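Local coordinates for fimbriae-associated protein FAP1 (Streptococcus parasanguinis, PDB 2X12), which is a serine-rich fimbrial adhesin of the streptococcal cell wall that probably mediates attachment and biofilm formation, with adhesion modulated by pH, at residues Thr161-Ala166 with Gly332-Gly337; Leu211-Gly216 with Lys263-His268; Ile217-Ser222 with Ile254-Lys259; Ser225-Pro230 with Phe272-Ser277; Val243-Gly248 with His300-Gly305. One frame throughout, in Å; residues are numbered along the deposited sequence.

Overall arrangement
The domain is a beta sandwich, and the five contacts sample its sheets, edges and loops. Contacts 1 and 3 are antiparallel strand pairs of the same sheet; contact 3 is the buried one, contact 1 only partly so. Contact 4 belongs to the five-stranded sheet, and Ile219 of contact 3 packs on its Phe272 across the interior. Contact 2 continues strand 212-220 of contact 3 to the distant end, where a loop crosses between the sheets, the ladder gives out and side-chain polar groups take a larger share. Contact 5 joins two loops by ring stacking, and Glu303 N donates to Glu255 of contact 3. Backbone bonds dominate contacts 1 and 3; contact 4 mixes them with apolar packing.

Contact 1: residues Thr161-Ala166 with Gly332-Gly337; sequences TQYYWA and GYQVSG
Tyr163 lies alongside Gln334, the two side chains pointing the same way from neighbouring strands. Tyr163 CB is 3.5 Å from Gly332 O. CG stands anti to the carbonyl carbon (chi1 -72°), which runs the ring along strand 330-336 and presents its edge to that backbone: CD2 passes Gly332 O, and Tyr163 CE2 reaches Gln334 CB at 3.7 Å. At the tip, Tyr163 OH is 3.8 Å from Gln334 OE1, a loose approach, with the ring and amide planes 55° apart. The methyl CG2 of Thr161 sits over one face of the ring, toward its rim. On the other face of the sheet Tyr333 extends its ring beneath the chain at Thr161, whose O lies over one ring face, while the side chain of Gln162 crosses it at about a right angle, Gln162 CB 3.7 Å from Tyr333 CD2. Two reciprocal pairs of backbone bonds bracket these side chains: Thr161 and Gln334 exchange N-H and C=O, and so do Tyr163 and Gly332, with Tyr163 N 2.7 Å from Gly332 O. The short strand 162-163 is thereby added to strand 330-336, which also bonds to strand 287-295, as an antiparallel ladder in one sheet of the beta sandwich.

Contact 2: residues Leu211-Gly216 with Lys263-His268; sequences LKTYTG and KGVTKH
Thr215 overlaps the imidazole of His268, with Thr215 CB 4.2 Å from the ring centroid and 13° off the ring normal, a CH-pi contact over the face. The pair stands where the chain leaves strand 254-263 of one sheet and, through the loop 264-267, enters strand 268-276 of the other, a crossover between the two sheets of the beta sandwich. Thr215 OG1 lies above the same ring face, nearer the rim. Its position follows from chi1 of -59°, which sets OG1 anti to the carbonyl carbon and swings it toward the histidine. The ring has its firm polar partner elsewhere: ND1 is hydrogen-bonded to Asp236, which restrains the rotation of the imidazole. Two residues earlier, Thr213 directs OG1 at the loop, 2.8 Å from Gly264 O, although its proton can also go to Thr262 O. Thr213 CG2 meets Val265 CG2 at 4.3 Å, a light apolar touch. Lys212 and Lys263 form the last antiparallel, non-hydrogen-bonded pair before the loop departs, and Gly264 has a positive phi of 84°, a backbone angle that favours glycine. Beside that pair, the nearly straight bond from Gly264 N to Leu211 O measures 2.7 Å.

Contact 3: residues Ile217-Ser222 with Ile254-Lys259; sequences IYIDTS and IEYVSK
The ring of Tyr256 has the carbonyl oxygen of Ile217 at its edge, near its plane, and CG2 of Ile254 over one face, toward the rim. Ile219 crosses the same side chain at about a right angle, bringing Ile219 CG1 to 4.2 Å from Tyr256 CD2. Ile217 adds its methyl branch, Ile217 CG2 lying 3.7 Å from Tyr256 CB. A second flat group, the carboxylate of Glu255, lies against the opposite strand on the other side of the sheet, with OE1 3.4 Å from Tyr218 CB. Glu255 CG is anti to the backbone N (chi1 -161°) and the chain then bends at chi2, which folds the acid back over Tyr218 N. That N-H does not bond OE2, since the angle is poor; OE1 instead accepts from the backbone N of Glu303, so a buried acid tethers a loop to the sheet. The backbones beneath form an antiparallel ladder central to one sheet of the beta sandwich; the segments 217-220 and 254-258 run antiparallel, 150° between their directions. Ile217 and Tyr256 make one hydrogen-bonded pair, Tyr256 N to Ile217 O being 2.9 Å, and Ile219 and Ile254 another, Ile219 N to Ile254 O being 3.0 Å. Between them sits the non-hydrogen-bonded pair Tyr218 and Glu255. Ile217 and Ile219 face the second sheet, on Ile270 and Phe272, whereas the Tyr218 ring meets that of Tyr302 edge-to-face.

Contact 4: residues Ser225-Pro230 with Phe272-Ser277; sequences SKLSTP and FDTAFS
Lys226 O is gripped by the end of the neighbouring strand: Ser277 N donates to it at 2.9 Å, Ser277 OG adds a weak bond, and Phe276 CA makes a C-H...O contact. This is where strand 227-235, outermost in the five-stranded antiparallel sheet of the sandwich, starts beside strand 268-276. Next along, Ser228 N bonds Ala275 O at 3.1 Å, nearly in line with the carbonyl. Ser228 OG takes only a weak bond from Ala275 N and gives its own proton to Thr229 O. Toward the interior, Leu227 extends from its strand with CG anti to the backbone N (chi1 -162°), which carries Leu227 CD1 to the edge of the Phe276 ring, 3.8 Å from Phe276 CD2; the two side chains cross at about a right angle. The same methyl leans on Thr274, whose OG1 is hydrogen-bonded to Trp193. Pro230 CB lies 3.9 Å from Phe272 CD1.

Contact 5: residues Val243-Gly248 with His300-Gly305; sequences VTNFYG and HFYEDG
An aromatic cluster between two loops flanking one sheet of the beta sandwich joins residues 243-248 to 300-305. At its middle the ring of Tyr302 lies flat under Asn245: the Asn245 CA sits over the ring face, 3.6 Å from the centroid, and the amide is stacked beyond it with planes 27° apart. Tyr302 OH is hydrogen-bonded to Gly253 O, fixing the far end of the ring. Asn245 CG is anti to the backbone N (chi1 -171°), which lays the amide across the tyrosine and lets Asn245 OD1 accept from Tyr247 N at 2.8 Å, an Asx turn that folds the loop over the ring. Phe246 then stacks on His300, an offset pair with centroids 4.9 Å apart and planes at 25°. Tyr247 CE2 lies over the other face of Phe246, while the edge of the Tyr247 ring meets Tyr302 O. Val243 CG1 also approaches the imidazole of His300 off-centre, 4.3 Å from its centroid. Tyr247 OH bonds to Asp325.

Contact 1: residues Thr161-Ala166 with Gly332-Gly337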
# COMPACT_ATOMS: atom_id res chain seq x y z
N THR A 161 -3.21 -5.92 9.19
CA THR A 161 -3.33 -4.64 9.86
C THR A 161 -3.55 -3.54 8.87
O THR A 161 -2.91 -3.53 7.84
CB THR A 161 -1.99 -4.38 10.50
OG1 THR A 161 -1.60 -5.56 11.20
CG2 THR A 161 -2.07 -3.22 11.46
N GLN A 162 -4.48 -2.63 9.15
CA GLN A 162 -4.65 -1.44 8.33
C GLN A 162 -3.89 -0.33 9.02
O GLN A 162 -3.85 -0.28 10.25
CB GLN A 162 -6.13 -1.07 8.16
CG GLN A 162 -6.30 -0.03 7.04
CD GLN A 162 -7.61 -0.14 6.21
OE1 GLN A 162 -8.57 -0.81 6.61
NE2 GLN A 162 -7.65 0.56 5.05
N TYR A 163 -3.31 0.55 8.23
CA TYR A 163 -2.45 1.60 8.73
C TYR A 163 -2.96 2.96 8.32
O TYR A 163 -3.27 3.15 7.13
CB TYR A 163 -1.09 1.41 8.15
CG TYR A 163 -0.31 0.23 8.68
CD1 TYR A 163 0.48 0.33 9.82
CD2 TYR A 163 -0.28 -0.97 8.02
CE1 TYR A 163 1.24 -0.73 10.30
CE2 TYR A 163 0.50 -2.04 8.49
CZ TYR A 163 1.24 -1.92 9.64
OH TYR A 163 2.00 -2.97 10.12
N TYR A 164 -3.04 3.90 9.26
CA TYR A 164 -3.68 5.16 9.01
C TYR A 164 -2.65 6.28 9.02
O TYR A 164 -1.45 6.04 9.10
CB TYR A 164 -4.78 5.42 10.03
CG TYR A 164 -5.85 4.34 10.04
CD1 TYR A 164 -7.10 4.55 9.46
CD2 TYR A 164 -5.59 3.11 10.62
CE1 TYR A 164 -8.09 3.52 9.48
CE2 TYR A 164 -6.55 2.09 10.64
CZ TYR A 164 -7.79 2.28 10.06
OH TYR A 164 -8.67 1.21 10.10
N TRP A 165 -3.11 7.51 8.91
CA TRP A 165 -2.23 8.67 8.96
C TRP A 165 -2.78 9.70 9.97
O TRP A 165 -3.90 10.17 9.85
CB TRP A 165 -2.13 9.26 7.55
CG TRP A 165 -1.45 10.55 7.43
CD1 TRP A 165 -2.03 11.76 7.32
CD2 TRP A 165 -0.05 10.77 7.35
NE1 TRP A 165 -1.09 12.74 7.22
CE2 TRP A 165 0.15 12.16 7.24
CE3 TRP A 165 1.07 9.93 7.43
CZ2 TRP A 165 1.40 12.73 7.16
CZ3 TRP A 165 2.31 10.49 7.36
CH2 TRP A 165 2.47 11.89 7.23
N ALA A 166 -2.01 9.95 11.01
CA ALA A 166 -2.13 11.18 11.79
C ALA A 166 -1.10 12.03 11.15
O ALA A 166 -0.03 11.49 10.75
CB ALA A 166 -1.73 10.98 13.25
N GLY A 332 -2.07 2.28 4.35
CA GLY A 332 -1.87 1.01 3.70
C GLY A 332 -2.22 -0.16 4.55
O GLY A 332 -2.91 -0.02 5.57
N TYR A 333 -1.77 -1.33 4.15
CA TYR A 333 -2.23 -2.52 4.78
C TYR A 333 -1.15 -3.53 4.77
O TYR A 333 -0.33 -3.54 3.86
CB TYR A 333 -3.39 -3.04 3.99
CG TYR A 333 -4.27 -3.98 4.74
CD1 TYR A 333 -4.06 -5.31 4.72
CD2 TYR A 333 -5.33 -3.51 5.48
CE1 TYR A 333 -4.91 -6.17 5.40
CE2 TYR A 333 -6.15 -4.34 6.17
CZ TYR A 333 -5.96 -5.68 6.13
OH TYR A 333 -6.82 -6.51 6.85
N GLN A 334 -1.13 -4.38 5.77
CA GLN A 334 -0.21 -5.52 5.82
C GLN A 334 -1.09 -6.76 5.74
O GLN A 334 -2.00 -6.93 6.53
CB GLN A 334 0.51 -5.52 7.15
CG GLN A 334 1.18 -6.82 7.50
CD GLN A 334 2.69 -6.71 7.48
OE1 GLN A 334 3.29 -5.91 8.14
NE2 GLN A 334 3.29 -7.50 6.73
N VAL A 335 -0.85 -7.63 4.78
CA VAL A 335 -1.62 -8.84 4.73
C VAL A 335 -0.90 -9.92 5.47
O VAL A 335 0.31 -10.03 5.37
CB VAL A 335 -1.81 -9.29 3.31
CG1 VAL A 335 -2.55 -10.63 3.29
CG2 VAL A 335 -2.54 -8.24 2.53
N SER A 336 -1.62 -10.74 6.21
CA SER A 336 -0.96 -11.82 6.91
C SER A 336 -1.90 -12.98 6.97
O SER A 336 -2.29 -13.45 8.05
CB SER A 336 -0.47 -11.40 8.30
OG SER A 336 0.47 -12.35 8.77
N GLY A 337 -2.22 -13.44 5.76
CA GLY A 337 -3.12 -14.54 5.54
C GLY A 337 -4.48 -14.06 5.06
O GLY A 337 -5.06 -13.09 5.59

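Contact 2: residues Leu211-Gly216 with Lys263-His268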
# COMPACT_ATOMS: atom_id res chain seq x y z
N LEU A 211 1.01 22.66 -6.89
CA LEU A 211 2.17 21.81 -6.73
C LEU A 211 2.19 20.68 -7.70
O LEU A 211 1.17 20.30 -8.24
CB LEU A 211 2.19 21.23 -5.33
CG LEU A 211 2.48 22.23 -4.24
CD1 LEU A 211 2.47 21.46 -2.89
CD2 LEU A 211 3.80 22.94 -4.51
N LYS A 212 3.38 20.11 -7.89
CA LYS A 212 3.56 19.02 -8.81
C LYS A 212 3.87 17.80 -8.01
O LYS A 212 5.03 17.53 -7.71
CB LYS A 212 4.64 19.38 -9.81
CG LYS A 212 4.01 20.04 -11.05
CD LYS A 212 4.99 20.95 -11.94
CE LYS A 212 4.24 21.55 -13.23
NZ LYS A 212 4.31 23.08 -13.41
N THR A 213 2.83 17.08 -7.67
CA THR A 213 2.94 15.99 -6.73
C THR A 213 3.33 14.67 -7.35
O THR A 213 3.06 14.40 -8.53
CB THR A 213 1.61 15.78 -5.98
OG1 THR A 213 0.62 15.29 -6.87
CG2 THR A 213 1.16 17.12 -5.42
N TYR A 214 3.99 13.86 -6.53
CA TYR A 214 4.34 12.51 -6.88
C TYR A 214 3.59 11.52 -5.99
O TYR A 214 3.42 11.77 -4.79
CB TYR A 214 5.81 12.28 -6.67
CG TYR A 214 6.66 12.78 -7.77
CD1 TYR A 214 7.32 13.96 -7.65
CD2 TYR A 214 6.84 12.07 -8.93
CE1 TYR A 214 8.13 14.46 -8.65
CE2 TYR A 214 7.66 12.55 -9.96
CZ TYR A 214 8.30 13.77 -9.79
OH TYR A 214 9.11 14.37 -10.70
N THR A 215 3.20 10.38 -6.54
CA THR A 215 2.62 9.34 -5.73
C THR A 215 3.55 8.14 -5.71
O THR A 215 4.32 7.92 -6.65
CB THR A 215 1.24 9.02 -6.26
OG1 THR A 215 0.45 10.25 -6.20
CG2 THR A 215 0.60 7.89 -5.48
N GLY A 216 3.52 7.38 -4.63
CA GLY A 216 4.36 6.22 -4.55
C GLY A 216 3.71 5.12 -3.77
O GLY A 216 2.85 5.41 -2.92
N LYS A 263 -0.76 17.74 -11.27
CA LYS A 263 -0.96 19.10 -10.79
C LYS A 263 -1.89 18.99 -9.63
O LYS A 263 -3.01 18.57 -9.77
CB LYS A 263 -1.50 20.10 -11.84
CG LYS A 263 -0.89 21.54 -11.65
CD LYS A 263 -1.46 22.63 -12.57
CE LYS A 263 -2.83 23.20 -12.06
NZ LYS A 263 -3.31 24.47 -12.74
N GLY A 264 -1.39 19.34 -8.46
CA GLY A 264 -2.23 19.36 -7.27
C GLY A 264 -2.32 17.98 -6.69
O GLY A 264 -1.48 17.14 -6.99
N VAL A 265 -3.35 17.76 -5.88
CA VAL A 265 -3.55 16.50 -5.18
C VAL A 265 -4.79 15.80 -5.74
O VAL A 265 -5.83 16.41 -5.85
CB VAL A 265 -3.73 16.80 -3.66
CG1 VAL A 265 -4.04 15.55 -2.88
CG2 VAL A 265 -2.49 17.45 -3.12
N THR A 266 -4.66 14.53 -6.11
CA THR A 266 -5.82 13.79 -6.65
C THR A 266 -5.80 12.34 -6.19
O THR A 266 -4.75 11.84 -5.75
CB THR A 266 -5.82 13.71 -8.19
OG1 THR A 266 -4.75 12.86 -8.62
CG2 THR A 266 -5.68 15.08 -8.84
N LYS A 267 -6.96 11.68 -6.35
CA LYS A 267 -7.11 10.23 -6.25
C LYS A 267 -6.13 9.58 -7.15
O LYS A 267 -5.81 10.13 -8.17
CB LYS A 267 -8.48 9.79 -6.73
CG LYS A 267 -9.61 10.22 -5.81
CD LYS A 267 -10.98 9.70 -6.28
CE LYS A 267 -12.07 9.90 -5.18
NZ LYS A 267 -13.46 9.75 -5.72
N HIS A 268 -5.68 8.38 -6.81
CA HIS A 268 -4.80 7.63 -7.69
C HIS A 268 -5.14 6.18 -7.65
O HIS A 268 -5.75 5.75 -6.70
CB HIS A 268 -3.39 7.81 -7.24
CG HIS A 268 -2.88 9.19 -7.45
ND1 HIS A 268 -2.53 9.65 -8.70
CD2 HIS A 268 -2.65 10.20 -6.59
CE1 HIS A 268 -2.10 10.90 -8.60
NE2 HIS A 268 -2.16 11.26 -7.32

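Contact 3: residues Ile217-Ser222 with Ile254-Lys259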
# COMPACT_ATOMS: atom_id res chain seq x y z
N ILE A 217 4.14 3.87 -4.01
CA ILE A 217 3.64 2.69 -3.30
C ILE A 217 4.83 1.93 -2.82
O ILE A 217 5.70 1.60 -3.59
CB ILE A 217 2.82 1.85 -4.25
CG1 ILE A 217 2.15 0.67 -3.54
CG2 ILE A 217 3.67 1.40 -5.40
CD1 ILE A 217 1.19 1.09 -2.47
N TYR A 218 4.93 1.72 -1.53
CA TYR A 218 6.01 0.90 -0.99
C TYR A 218 5.42 -0.47 -0.89
O TYR A 218 4.34 -0.61 -0.37
CB TYR A 218 6.40 1.37 0.39
CG TYR A 218 7.22 0.38 1.17
CD1 TYR A 218 8.59 0.37 1.11
CD2 TYR A 218 6.62 -0.53 1.99
CE1 TYR A 218 9.35 -0.55 1.87
CE2 TYR A 218 7.35 -1.43 2.74
CZ TYR A 218 8.71 -1.45 2.67
OH TYR A 218 9.38 -2.39 3.44
N ILE A 219 6.14 -1.48 -1.36
CA ILE A 219 5.65 -2.83 -1.34
C ILE A 219 6.75 -3.78 -0.91
O ILE A 219 7.86 -3.75 -1.47
CB ILE A 219 5.30 -3.31 -2.73
CG1 ILE A 219 4.38 -2.34 -3.44
CG2 ILE A 219 4.71 -4.73 -2.68
CD1 ILE A 219 3.83 -2.92 -4.79
N ASP A 220 6.43 -4.67 0.02
CA ASP A 220 7.43 -5.61 0.56
C ASP A 220 6.85 -7.01 0.46
O ASP A 220 5.79 -7.31 1.04
CB ASP A 220 7.74 -5.22 2.00
CG ASP A 220 8.69 -6.17 2.72
OD1 ASP A 220 9.14 -7.20 2.18
OD2 ASP A 220 9.01 -5.89 3.88
N THR A 221 7.52 -7.88 -0.29
CA THR A 221 7.12 -9.26 -0.38
C THR A 221 8.18 -10.20 0.17
O THR A 221 8.22 -11.41 -0.14
CB THR A 221 6.83 -9.62 -1.82
OG1 THR A 221 7.98 -9.33 -2.61
CG2 THR A 221 5.67 -8.82 -2.33
N SER A 222 9.02 -9.66 1.03
CA SER A 222 10.18 -10.39 1.48
C SER A 222 9.87 -11.41 2.59
O SER A 222 10.65 -12.34 2.79
CB SER A 222 11.23 -9.44 1.97
OG SER A 222 11.05 -9.23 3.35
N ILE A 254 10.50 -2.08 -1.50
CA ILE A 254 10.85 -0.99 -2.45
C ILE A 254 9.73 0.02 -2.72
O ILE A 254 8.54 -0.31 -2.80
CB ILE A 254 11.20 -1.59 -3.82
CG1 ILE A 254 12.19 -2.75 -3.67
CG2 ILE A 254 11.73 -0.53 -4.75
CD1 ILE A 254 12.94 -3.15 -4.95
N GLU A 255 10.11 1.29 -2.86
CA GLU A 255 9.09 2.31 -3.18
C GLU A 255 9.09 2.40 -4.70
O GLU A 255 10.12 2.60 -5.31
CB GLU A 255 9.32 3.69 -2.49
CG GLU A 255 8.01 4.60 -2.42
CD GLU A 255 7.26 4.50 -1.09
OE1 GLU A 255 8.04 4.33 -0.10
OE2 GLU A 255 5.96 4.57 -0.98
N TYR A 256 7.93 2.19 -5.29
CA TYR A 256 7.73 2.42 -6.69
C TYR A 256 7.08 3.79 -6.81
O TYR A 256 6.01 4.03 -6.25
CB TYR A 256 6.86 1.32 -7.23
CG TYR A 256 7.49 -0.02 -7.01
CD1 TYR A 256 8.34 -0.58 -7.95
CD2 TYR A 256 7.34 -0.68 -5.83
CE1 TYR A 256 8.98 -1.75 -7.75
CE2 TYR A 256 7.99 -1.90 -5.61
CZ TYR A 256 8.81 -2.41 -6.60
OH TYR A 256 9.46 -3.61 -6.47
N VAL A 257 7.77 4.73 -7.44
CA VAL A 257 7.30 6.11 -7.44
C VAL A 257 6.90 6.48 -8.85
O VAL A 257 7.46 5.95 -9.80
CB VAL A 257 8.38 7.05 -6.98
CG1 VAL A 257 7.93 8.45 -7.21
CG2 VAL A 257 8.64 6.82 -5.54
N SER A 258 5.92 7.36 -9.00
CA SER A 258 5.46 7.68 -10.35
C SER A 258 6.53 8.43 -11.14
O SER A 258 7.36 9.21 -10.59
CB SER A 258 4.19 8.52 -10.31
OG SER A 258 4.38 9.64 -9.51
N LYS A 259 6.53 8.18 -12.45
CA LYS A 259 7.46 8.84 -13.33
C LYS A 259 6.99 10.25 -13.57
O LYS A 259 7.80 11.18 -13.68
CB LYS A 259 7.58 8.09 -14.66
CG LYS A 259 8.59 6.93 -14.60
CD LYS A 259 9.25 6.51 -15.96
CE LYS A 259 9.80 5.03 -15.84
NZ LYS A 259 10.53 4.52 -17.04

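Contact 4: residues Ser225-Pro230 with Phe272-Ser277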
# COMPACT_ATOMS: atom_id res chain seq x y z
N SER A 225 8.19 -16.33 0.97
CA SER A 225 9.12 -16.96 0.09
C SER A 225 8.34 -17.52 -1.09
O SER A 225 8.93 -17.98 -2.04
CB SER A 225 9.81 -18.08 0.84
OG SER A 225 8.83 -18.90 1.46
N LYS A 226 7.02 -17.50 -1.03
CA LYS A 226 6.21 -18.01 -2.14
C LYS A 226 5.75 -16.88 -3.05
O LYS A 226 5.30 -17.07 -4.17
CB LYS A 226 5.02 -18.78 -1.58
CG LYS A 226 5.44 -19.99 -0.79
CD LYS A 226 4.32 -20.53 0.08
CE LYS A 226 4.22 -22.08 -0.00
NZ LYS A 226 5.53 -22.80 0.15
N LEU A 227 5.88 -15.68 -2.53
CA LEU A 227 5.46 -14.50 -3.24
C LEU A 227 6.71 -13.78 -3.67
O LEU A 227 7.62 -13.51 -2.86
CB LEU A 227 4.62 -13.62 -2.34
CG LEU A 227 3.74 -12.55 -2.95
CD1 LEU A 227 2.58 -13.15 -3.67
CD2 LEU A 227 3.25 -11.67 -1.85
N SER A 228 6.74 -13.49 -4.96
CA SER A 228 7.92 -12.97 -5.62
C SER A 228 7.83 -11.45 -5.62
O SER A 228 6.79 -10.94 -5.37
CB SER A 228 7.96 -13.54 -7.05
OG SER A 228 6.89 -12.93 -7.80
N THR A 229 8.90 -10.73 -5.92
CA THR A 229 8.76 -9.27 -5.95
C THR A 229 7.69 -8.93 -6.97
O THR A 229 7.31 -9.81 -7.76
CB THR A 229 10.07 -8.55 -6.31
OG1 THR A 229 10.54 -9.03 -7.56
CG2 THR A 229 11.15 -8.75 -5.23
N PRO A 230 7.18 -7.68 -6.94
CA PRO A 230 6.10 -7.31 -7.84
C PRO A 230 6.57 -6.88 -9.22
O PRO A 230 7.70 -6.37 -9.39
CB PRO A 230 5.45 -6.13 -7.12
CG PRO A 230 6.54 -5.48 -6.40
CD PRO A 230 7.49 -6.59 -5.99
N PHE A 272 -0.31 -3.53 -9.54
CA PHE A 272 0.88 -4.35 -9.75
C PHE A 272 0.51 -5.83 -9.64
O PHE A 272 -0.60 -6.17 -9.23
CB PHE A 272 1.96 -4.02 -8.72
CG PHE A 272 1.51 -4.18 -7.30
CD1 PHE A 272 1.69 -5.37 -6.63
CD2 PHE A 272 0.88 -3.15 -6.64
CE1 PHE A 272 1.25 -5.51 -5.30
CE2 PHE A 272 0.44 -3.29 -5.32
CZ PHE A 272 0.61 -4.46 -4.66
N ASP A 273 1.46 -6.68 -10.02
CA ASP A 273 1.28 -8.11 -10.08
C ASP A 273 2.32 -8.75 -9.17
O ASP A 273 3.38 -8.20 -8.97
CB ASP A 273 1.50 -8.57 -11.52
CG ASP A 273 0.44 -8.04 -12.47
OD1 ASP A 273 -0.62 -7.58 -11.95
OD2 ASP A 273 0.67 -8.09 -13.73
N THR A 274 2.01 -9.91 -8.62
CA THR A 274 2.95 -10.63 -7.83
C THR A 274 2.77 -12.09 -8.12
O THR A 274 1.68 -12.61 -7.94
CB THR A 274 2.69 -10.39 -6.32
OG1 THR A 274 1.46 -10.97 -5.91
CG2 THR A 274 2.62 -8.93 -6.00
N ALA A 275 3.80 -12.78 -8.57
CA ALA A 275 3.64 -14.23 -8.82
C ALA A 275 3.63 -15.01 -7.50
O ALA A 275 4.40 -14.72 -6.58
CB ALA A 275 4.74 -14.74 -9.81
N PHE A 276 2.72 -15.97 -7.37
CA PHE A 276 2.56 -16.75 -6.13
C PHE A 276 2.75 -18.24 -6.41
O PHE A 276 2.01 -18.80 -7.17
CB PHE A 276 1.18 -16.51 -5.54
CG PHE A 276 0.96 -17.18 -4.20
CD1 PHE A 276 0.17 -18.28 -4.09
CD2 PHE A 276 1.54 -16.71 -3.07
CE1 PHE A 276 -0.04 -18.90 -2.86
CE2 PHE A 276 1.32 -17.34 -1.83
CZ PHE A 276 0.54 -18.42 -1.74
N SER A 277 3.73 -18.87 -5.78
CA SER A 277 4.12 -20.24 -6.14
C SER A 277 3.48 -21.31 -5.25
O SER A 277 3.94 -22.47 -5.22
CB SER A 277 5.63 -20.39 -6.01
OG SER A 277 5.98 -20.33 -4.64

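Contact 5: residues Val243-Gly248 with His300-Gly305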
# COMPACT_ATOMS: atom_id res chain seq x y z
N VAL A 243 12.63 3.20 -5.96
CA VAL A 243 13.58 3.75 -5.02
C VAL A 243 13.81 2.69 -4.00
O VAL A 243 12.85 2.17 -3.49
CB VAL A 243 13.03 4.95 -4.30
CG1 VAL A 243 13.95 5.36 -3.22
CG2 VAL A 243 12.84 6.11 -5.28
N THR A 244 15.08 2.37 -3.76
CA THR A 244 15.51 1.33 -2.83
C THR A 244 15.99 1.96 -1.55
O THR A 244 16.42 3.10 -1.53
CB THR A 244 16.67 0.47 -3.38
OG1 THR A 244 17.90 1.19 -3.34
CG2 THR A 244 16.39 0.01 -4.78
N ASN A 245 15.93 1.18 -0.49
CA ASN A 245 16.13 1.68 0.87
C ASN A 245 17.48 2.37 1.07
O ASN A 245 18.55 1.74 0.97
CB ASN A 245 16.01 0.51 1.86
CG ASN A 245 15.97 0.95 3.29
OD1 ASN A 245 16.37 2.07 3.63
ND2 ASN A 245 15.50 0.07 4.14
N PHE A 246 17.41 3.66 1.39
CA PHE A 246 18.61 4.46 1.61
C PHE A 246 18.72 4.98 3.05
O PHE A 246 19.54 5.84 3.34
CB PHE A 246 18.68 5.61 0.60
CG PHE A 246 17.58 6.62 0.75
CD1 PHE A 246 16.38 6.46 0.08
CD2 PHE A 246 17.75 7.72 1.54
CE1 PHE A 246 15.33 7.37 0.21
CE2 PHE A 246 16.70 8.65 1.67
CZ PHE A 246 15.48 8.46 1.01
N TYR A 247 17.93 4.42 3.94
CA TYR A 247 18.07 4.71 5.36
C TYR A 247 18.84 3.64 6.14
O TYR A 247 19.13 3.84 7.31
CB TYR A 247 16.69 4.84 5.99
CG TYR A 247 15.86 6.00 5.49
CD1 TYR A 247 16.14 7.29 5.86
CD2 TYR A 247 14.76 5.79 4.69
CE1 TYR A 247 15.35 8.36 5.41
CE2 TYR A 247 13.98 6.84 4.22
CZ TYR A 247 14.27 8.11 4.59
OH TYR A 247 13.49 9.11 4.13
N GLY A 248 19.13 2.50 5.49
CA GLY A 248 19.84 1.38 6.14
C GLY A 248 19.16 0.89 7.42
O GLY A 248 19.80 0.55 8.38
N HIS A 300 12.16 11.32 -4.78
CA HIS A 300 13.04 10.37 -4.16
C HIS A 300 12.65 10.16 -2.72
O HIS A 300 13.09 10.87 -1.83
CB HIS A 300 14.46 10.85 -4.24
CG HIS A 300 15.47 9.80 -3.94
ND1 HIS A 300 15.69 8.71 -4.77
CD2 HIS A 300 16.33 9.66 -2.90
CE1 HIS A 300 16.66 7.97 -4.25
NE2 HIS A 300 17.05 8.51 -3.11
N PHE A 301 11.82 9.16 -2.48
CA PHE A 301 11.39 8.90 -1.12
C PHE A 301 11.17 7.43 -0.82
O PHE A 301 10.89 6.67 -1.72
CB PHE A 301 10.13 9.70 -0.82
CG PHE A 301 8.99 9.40 -1.72
CD1 PHE A 301 8.87 10.05 -2.92
CD2 PHE A 301 8.04 8.52 -1.34
CE1 PHE A 301 7.81 9.80 -3.75
CE2 PHE A 301 6.98 8.26 -2.17
CZ PHE A 301 6.85 8.92 -3.37
N TYR A 302 11.30 7.06 0.45
CA TYR A 302 11.13 5.67 0.85
C TYR A 302 10.34 5.70 2.12
O TYR A 302 10.88 6.01 3.15
CB TYR A 302 12.49 5.02 1.04
CG TYR A 302 12.53 3.51 1.22
CD1 TYR A 302 12.60 2.66 0.15
CD2 TYR A 302 12.61 2.95 2.46
CE1 TYR A 302 12.66 1.30 0.32
CE2 TYR A 302 12.70 1.58 2.63
CZ TYR A 302 12.72 0.77 1.57
OH TYR A 302 12.84 -0.59 1.77
N GLU A 303 9.04 5.47 2.01
CA GLU A 303 8.14 5.46 3.14
C GLU A 303 7.65 4.04 3.25
O GLU A 303 6.64 3.65 2.65
CB GLU A 303 7.01 6.45 2.90
CG GLU A 303 7.51 7.88 2.70
CD GLU A 303 8.25 8.46 3.94
OE1 GLU A 303 8.09 7.86 5.05
OE2 GLU A 303 9.00 9.48 3.76
N ASP A 304 8.49 3.25 3.92
CA ASP A 304 8.15 1.94 4.47
C ASP A 304 7.38 2.36 5.67
O ASP A 304 7.23 3.59 5.88
CB ASP A 304 9.40 1.17 4.88
CG ASP A 304 10.27 1.92 5.90
OD1 ASP A 304 9.81 2.92 6.47
OD2 ASP A 304 11.44 1.48 6.16
N GLY A 305 6.92 1.45 6.50
CA GLY A 305 6.16 1.95 7.65
C GLY A 305 6.94 1.91 8.92
O GLY A 305 6.39 1.62 9.98